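Local coordinates for sortase family protein (Streptococcus agalactiae, PDB 4D7W) that probably acts as a pilus-specific class C sortase, a cysteine transpeptidase that joins pilin subunits covalently during pilus assembly on the bacterial surface, at residues M63-I68 with N72-L77; D131-S136 with Q169-C174. All coordinates share one frame; numbering follows the deposited sequence.

Interaction 1 of 2, residues M63-I68 with N72-L77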
loop_
_atom_site.group_PDB
_atom_site.type_symbol
_atom_site.label_atom_id
_atom_site.label_comp_id
_atom_site.label_asym_id
_atom_site.label_seq_id
_atom_site.Cartn_x
_atom_site.Cartn_y
_atom_site.Cartn_z
ATOM N N MET A 63 6.755 2.754 5.924
ATOM C CA MET A 63 7.337 1.927 4.856
ATOM C C MET A 63 7.805 2.735 3.665
ATOM O O MET A 63 8.439 2.196 2.747
ATOM C CB MET A 63 6.313 0.929 4.305
ATOM C CG MET A 63 6.047 -0.319 5.057
ATOM S SD MET A 63 4.676 -1.120 4.172
ATOM C CE MET A 63 4.339 -2.414 5.352
ATOM N N GLY A 64 7.417 4.003 3.636
ATOM C CA GLY A 64 7.570 4.818 2.445
ATOM C C GLY A 64 6.340 5.695 2.257
ATOM O O GLY A 64 5.656 6.006 3.215
ATOM N N TYR A 65 6.064 6.110 1.028
ATOM C CA TYR A 65 4.973 7.031 0.800
ATOM C C TYR A 65 4.385 6.849 -0.583
ATOM O O TYR A 65 5.065 6.400 -1.512
ATOM C CB TYR A 65 5.427 8.482 1.002
ATOM C CG TYR A 65 6.546 8.966 0.104
ATOM C CD1 TYR A 65 7.888 8.765 0.444
ATOM C CD2 TYR A 65 6.266 9.663 -1.069
ATOM C CE1 TYR A 65 8.915 9.231 -0.377
ATOM C CE2 TYR A 65 7.289 10.127 -1.901
ATOM C CZ TYR A 65 8.607 9.912 -1.548
ATOM O OH TYR A 65 9.616 10.371 -2.379
ATOM N N ILE A 66 3.111 7.204 -0.702
ATOM C CA ILE A 66 2.382 7.060 -1.949
ATOM C C ILE A 66 2.099 8.434 -2.548
ATOM O O ILE A 66 1.865 9.402 -1.824
ATOM C CB ILE A 66 1.063 6.297 -1.748
ATOM C CG1 ILE A 66 0.357 6.078 -3.087
ATOM C CG2 ILE A 66 0.165 7.032 -0.756
ATOM C CD1 ILE A 66 -0.950 5.316 -2.952
ATOM N N SER A 67 2.140 8.505 -3.875
ATOM C CA SER A 67 1.927 9.753 -4.612
ATOM C C SER A 67 0.861 9.556 -5.667
ATOM O O SER A 67 0.967 8.645 -6.495
ATOM C CB SER A 67 3.214 10.227 -5.289
ATOM O OG SER A 67 4.185 10.594 -4.337
ATOM N N ILE A 68 -0.153 10.413 -5.636
ATOM C CA ILE A 68 -1.254 10.348 -6.584
ATOM C C ILE A 68 -1.489 11.735 -7.152
ATOM O O ILE A 68 -2.434 12.429 -6.744
ATOM C CB ILE A 68 -2.542 9.831 -5.931
ATOM C CG1 ILE A 68 -2.229 8.636 -5.031
ATOM C CG2 ILE A 68 -3.571 9.469 -6.997
ATOM C CD1 ILE A 68 -3.438 8.080 -4.338
ATOM N N ASN A 72 -3.554 15.188 -5.998
ATOM C CA ASN A 72 -2.662 15.933 -5.104
ATOM C C ASN A 72 -2.488 15.308 -3.723
ATOM O O ASN A 72 -2.537 15.993 -2.686
ATOM C CB ASN A 72 -3.166 17.368 -4.951
ATOM C CG ASN A 72 -3.388 18.048 -6.290
ATOM O OD1 ASN A 72 -4.527 18.208 -6.741
ATOM N ND2 ASN A 72 -2.297 18.444 -6.940
ATOM N N ILE A 73 -2.277 14.001 -3.725
ATOM C CA ILE A 73 -2.025 13.266 -2.509
ATOM C C ILE A 73 -0.575 12.815 -2.462
ATOM O O ILE A 73 -0.046 12.243 -3.424
ATOM C CB ILE A 73 -2.948 12.030 -2.394
ATOM C CG1 ILE A 73 -4.410 12.453 -2.221
ATOM C CG2 ILE A 73 -2.491 11.127 -1.253
ATOM C CD1 ILE A 73 -4.697 13.260 -0.950
ATOM N N LYS A 74 0.067 13.078 -1.334
ATOM C CA LYS A 74 1.364 12.503 -1.032
ATOM C C LYS A 74 1.335 12.202 0.457
ATOM O O LYS A 74 1.310 13.123 1.274
ATOM C CB LYS A 74 2.506 13.455 -1.397
ATOM C CG LYS A 74 3.875 12.795 -1.305
ATOM C CD LYS A 74 5.006 13.720 -1.753
ATOM C CE LYS A 74 5.661 14.442 -0.569
ATOM N NZ LYS A 74 7.063 14.897 -0.855
ATOM N N LEU A 75 1.278 10.919 0.804
ATOM C CA LEU A 75 1.106 10.500 2.197
ATOM C C LEU A 75 2.027 9.356 2.551
ATOM O O LEU A 75 2.349 8.520 1.692
ATOM C CB LEU A 75 -0.338 10.072 2.469
ATOM C CG LEU A 75 -1.444 11.120 2.469
ATOM C CD1 LEU A 75 -2.798 10.428 2.424
ATOM C CD2 LEU A 75 -1.342 11.987 3.699
ATOM N N PRO A 76 2.444 9.303 3.823
ATOM C CA PRO A 76 3.260 8.189 4.325
ATOM C C PRO A 76 2.448 6.903 4.453
ATOM O O PRO A 76 1.272 6.958 4.822
ATOM C CB PRO A 76 3.737 8.690 5.700
ATOM C CG PRO A 76 2.703 9.714 6.118
ATOM C CD PRO A 76 2.233 10.359 4.836
ATOM N N LEU A 77 3.078 5.773 4.137
ATOM C CA LEU A 77 2.475 4.438 4.202
ATOM C C LEU A 77 2.942 3.692 5.430
ATOM O O LEU A 77 4.145 3.538 5.610
ATOM C CB LEU A 77 2.868 3.587 2.986
ATOM C CG LEU A 77 2.276 3.900 1.628
ATOM C CD1 LEU A 77 2.842 2.913 0.612
ATOM C CD2 LEU A 77 0.760 3.807 1.696
#
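Residues Met63-Ile68 and Ile73-Leu77 run antiparallel, their axes at 155° and 4.2 Å apart at the closest point. Ile66 and Leu75 form a hydrogen-bonded pair: Ile66 N donates to Leu75 O over 2.8 Å, and Leu75 N returns a bond to Ile66 O. Toward the open end of the hairpin the chains close up to a CA-CA separation of 4.1 Å at the non-hydrogen-bonded pair Tyr65-Pro76, beyond which Leu77 N bonds Gly64 O and Met63 N reaches Leu77 O, an almost straight bond of 2.7 Å. At the turn end Ile68 N is held by Ile73 O, whereas the reverse bond from Ile73 N to Ile68 O is weak. There two residues, Asn72 and Ile73, lie opposite the single Ile68, forming a G1 beta bulge that finishes a beta hairpin. This hairpin belongs to the curled, barrel-like sheet of the sortase fold.

Side chains alternate between two faces. On the inner one, Ile66 holds CG1 anti to its backbone N (chi1 -176°), which leaves CG2 on the side of the partner strand, where it meets Leu77 CD2 at 4.1 Å and the carbonyl of Leu75. Ile68 and Ile73 approach through their branch points, CB to CB at 4.2 Å. Ile66 and Ile68 also touch Trp133 on the strand alongside, while Leu75 and Leu77 rest on Ile90.

The other face carries Tyr65, Ser67, Lys74 and Pro76. Lys74 starts out extended, and its CG sits obliquely against the Tyr65 ring, 3.9 Å from CD2, with Ser67 OG 3.8 Å away from the same CG. Helix 3-13 lies over this face, Ile5 touching Tyr65, Lys74 and Pro76. Pro76, which has no N-H to offer, uses its carbonyl oxygen to accept a bond from Ile90.

Interaction 2 of 2, residues D131-S136 with Q169-C174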
loop_
_atom_site.group_PDB
_atom_site.type_symbol
_atom_site.label_atom_id
_atom_site.label_comp_id
_atom_site.label_asym_id
_atom_site.label_seq_id
_atom_site.Cartn_x
_atom_site.Cartn_y
_atom_site.Cartn_z
ATOM N N ASP A 131 -5.076 6.119 -15.250
ATOM C CA ASP A 131 -4.336 7.016 -14.362
ATOM C C ASP A 131 -3.234 6.246 -13.647
ATOM O O ASP A 131 -3.325 5.032 -13.521
ATOM C CB ASP A 131 -5.275 7.679 -13.349
ATOM C CG ASP A 131 -6.237 8.666 -14.009
ATOM O OD1 ASP A 131 -5.923 9.147 -15.120
ATOM O OD2 ASP A 131 -7.295 8.964 -13.423
ATOM N N HIS A 132 -2.206 6.956 -13.191
ATOM C CA HIS A 132 -1.064 6.339 -12.485
ATOM C C HIS A 132 -0.917 6.827 -11.047
ATOM O O HIS A 132 -1.266 7.962 -10.725
ATOM C CB HIS A 132 0.268 6.635 -13.199
ATOM C CG HIS A 132 0.381 6.066 -14.581
ATOM N ND1 HIS A 132 1.595 5.901 -15.212
ATOM C CD2 HIS A 132 -0.557 5.636 -15.456
ATOM C CE1 HIS A 132 1.401 5.388 -16.414
ATOM N NE2 HIS A 132 0.103 5.217 -16.588
ATOM N N TRP A 133 -0.353 5.979 -10.189
ATOM C CA TRP A 133 0.255 6.458 -8.947
ATOM C C TRP A 133 1.606 5.757 -8.728
ATOM O O TRP A 133 1.973 4.821 -9.455
ATOM C CB TRP A 133 -0.677 6.253 -7.746
ATOM C CG TRP A 133 -0.853 4.830 -7.301
ATOM C CD1 TRP A 133 -0.078 4.153 -6.414
ATOM C CD2 TRP A 133 -1.897 3.929 -7.693
ATOM N NE1 TRP A 133 -0.555 2.877 -6.238
ATOM C CE2 TRP A 133 -1.678 2.717 -7.007
ATOM C CE3 TRP A 133 -3.000 4.033 -8.551
ATOM C CZ2 TRP A 133 -2.512 1.603 -7.165
ATOM C CZ3 TRP A 133 -3.831 2.929 -8.705
ATOM C CH2 TRP A 133 -3.577 1.730 -8.018
ATOM N N THR A 134 2.370 6.255 -7.766
ATOM C CA THR A 134 3.643 5.645 -7.415
ATOM C C THR A 134 3.729 5.483 -5.905
ATOM O O THR A 134 3.139 6.264 -5.146
ATOM C CB THR A 134 4.837 6.479 -7.891
ATOM O OG1 THR A 134 4.827 7.744 -7.224
ATOM C CG2 THR A 134 4.797 6.698 -9.402
ATOM N N VAL A 135 4.425 4.437 -5.480
ATOM C CA VAL A 135 4.839 4.304 -4.100
ATOM C C VAL A 135 6.364 4.387 -4.115
ATOM O O VAL A 135 7.028 3.838 -5.004
ATOM C CB VAL A 135 4.337 2.987 -3.448
ATOM C CG1 VAL A 135 2.804 2.980 -3.359
ATOM C CG2 VAL A 135 4.781 1.818 -4.243
ATOM N N SER A 136 6.906 5.130 -3.162
ATOM C CA SER A 136 8.342 5.309 -3.058
ATOM C C SER A 136 8.789 4.572 -1.822
ATOM O O SER A 136 8.265 4.808 -0.740
ATOM C CB SER A 136 8.697 6.787 -2.988
ATOM O OG SER A 136 8.108 7.462 -4.088
ATOM N N GLN A 169 -1.829 -3.679 -7.226
ATOM C CA GLN A 169 -1.977 -2.915 -5.996
ATOM C C GLN A 169 -3.362 -2.269 -6.006
ATOM O O GLN A 169 -3.737 -1.630 -6.985
ATOM C CB GLN A 169 -0.873 -1.866 -5.869
ATOM C CG GLN A 169 -0.831 -1.111 -4.547
ATOM C CD GLN A 169 0.455 -0.321 -4.394
ATOM O OE1 GLN A 169 0.475 0.889 -4.611
ATOM N NE2 GLN A 169 1.543 -1.008 -4.036
ATOM N N THR A 170 -4.119 -2.459 -4.932
ATOM C CA THR A 170 -5.468 -1.887 -4.839
ATOM C C THR A 170 -5.510 -0.826 -3.756
ATOM O O THR A 170 -4.965 -1.022 -2.665
ATOM C CB THR A 170 -6.518 -2.973 -4.542
ATOM O OG1 THR A 170 -6.579 -3.872 -5.644
ATOM C CG2 THR A 170 -7.926 -2.371 -4.322
ATOM N N LEU A 171 -6.139 0.306 -4.070
ATOM C CA LEU A 171 -6.364 1.354 -3.098
ATOM C C LEU A 171 -7.836 1.277 -2.673
ATOM O O LEU A 171 -8.730 1.230 -3.515
ATOM C CB LEU A 171 -6.008 2.731 -3.680
ATOM C CG LEU A 171 -4.645 2.857 -4.378
ATOM C CD1 LEU A 171 -4.455 4.270 -4.886
ATOM C CD2 LEU A 171 -3.453 2.415 -3.460
ATOM N N VAL A 172 -8.063 1.233 -1.365
ATOM C CA VAL A 172 -9.367 0.963 -0.795
ATOM C C VAL A 172 -9.814 2.117 0.082
ATOM O O VAL A 172 -9.048 2.607 0.914
ATOM C CB VAL A 172 -9.351 -0.318 0.067
ATOM C CG1 VAL A 172 -10.754 -0.601 0.628
ATOM C CG2 VAL A 172 -8.827 -1.508 -0.749
ATOM N N THR A 173 -11.059 2.550 -0.086
ATOM C CA THR A 173 -11.622 3.520 0.833
ATOM C C THR A 173 -13.118 3.252 0.960
ATOM O O THR A 173 -13.639 2.353 0.302
ATOM C CB THR A 173 -11.368 4.971 0.376
ATOM O OG1 THR A 173 -11.749 5.867 1.425
ATOM C CG2 THR A 173 -12.146 5.302 -0.909
ATOM N N CYS A 174 -13.791 4.002 1.827
ATOM C CA CYS A 174 -15.240 3.852 2.037
ATOM C C CYS A 174 -16.057 4.647 1.025
ATOM O O CYS A 174 -15.588 5.648 0.487
ATOM C CB CYS A 174 -15.637 4.296 3.453
ATOM S SG CYS A 174 -15.011 3.249 4.781
#
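Trp133 reaches across to Gln169 and Leu171, bridging strands that run at 99° to each other and whose axes come no closer than 10.5 Å. Its CB points toward the partner strand, and with CG set between the backbone N and the carbonyl carbon (chi1 72°) the indole extends into the interior. The pyrrole side meets the Gln169 amide: NE1 donates to OE1 over 2.8 Å in a nearly straight bond, with the acceptor lying in the indole plane and with CD1 and CE2 flanking NE1 at somewhat greater distance from the same oxygen. Indole and amide planes are only 25° apart, although NE1 sits somewhat out of the amide plane. Further round, CD2, CE2, CE3 and CZ3 lie beneath Leu171 CD1, which stands over the centre of the six-membered ring at 3.7 Å, a CH-pi contact. At the far edge CZ2 and CH2 each lie 3.5 Å from Gln169 O, which is in the ring plane, while Leu171 CG approaches CZ2 at 3.7 Å from above.

The extended Gln169 side chain thus brings its OE1 between two residues of one strand, for Val135 CG1 also abuts it, at 3.4 Å. The bond from Trp133 gives this buried amide oxygen a partner and fixes the indole's rotation. Gln169 leads directly into Thr170-Cys174, the TLxTC signature of sortases, whose cysteine is the nucleophile in relatives; the contact is interior packing across the sortase beta barrel.

In the fold
After the N-terminal helices, the chain enters the sheet at strand 62-68 and turns back at once; interaction 1 closes this hairpin across residues 69-71. From 73-79 the chain passes through strands 90-92, 105-115 and 118-120 before reaching 131-136. Interaction 2 closes a longer loop, 137-168, which includes the whole of strand 140-152. The two follow in series, neither nested nor crossed. They meet because strands 62-68 and 132-137 are antiparallel neighbours, probably bonded from Ser67 N to Thr134 O and from Ser136 N to Tyr65 O. Interaction 1 thus places the hairpin between strands 132-137 and 90-92 of the sheet, and interaction 2 ties 132-137 across the interior to 167-175.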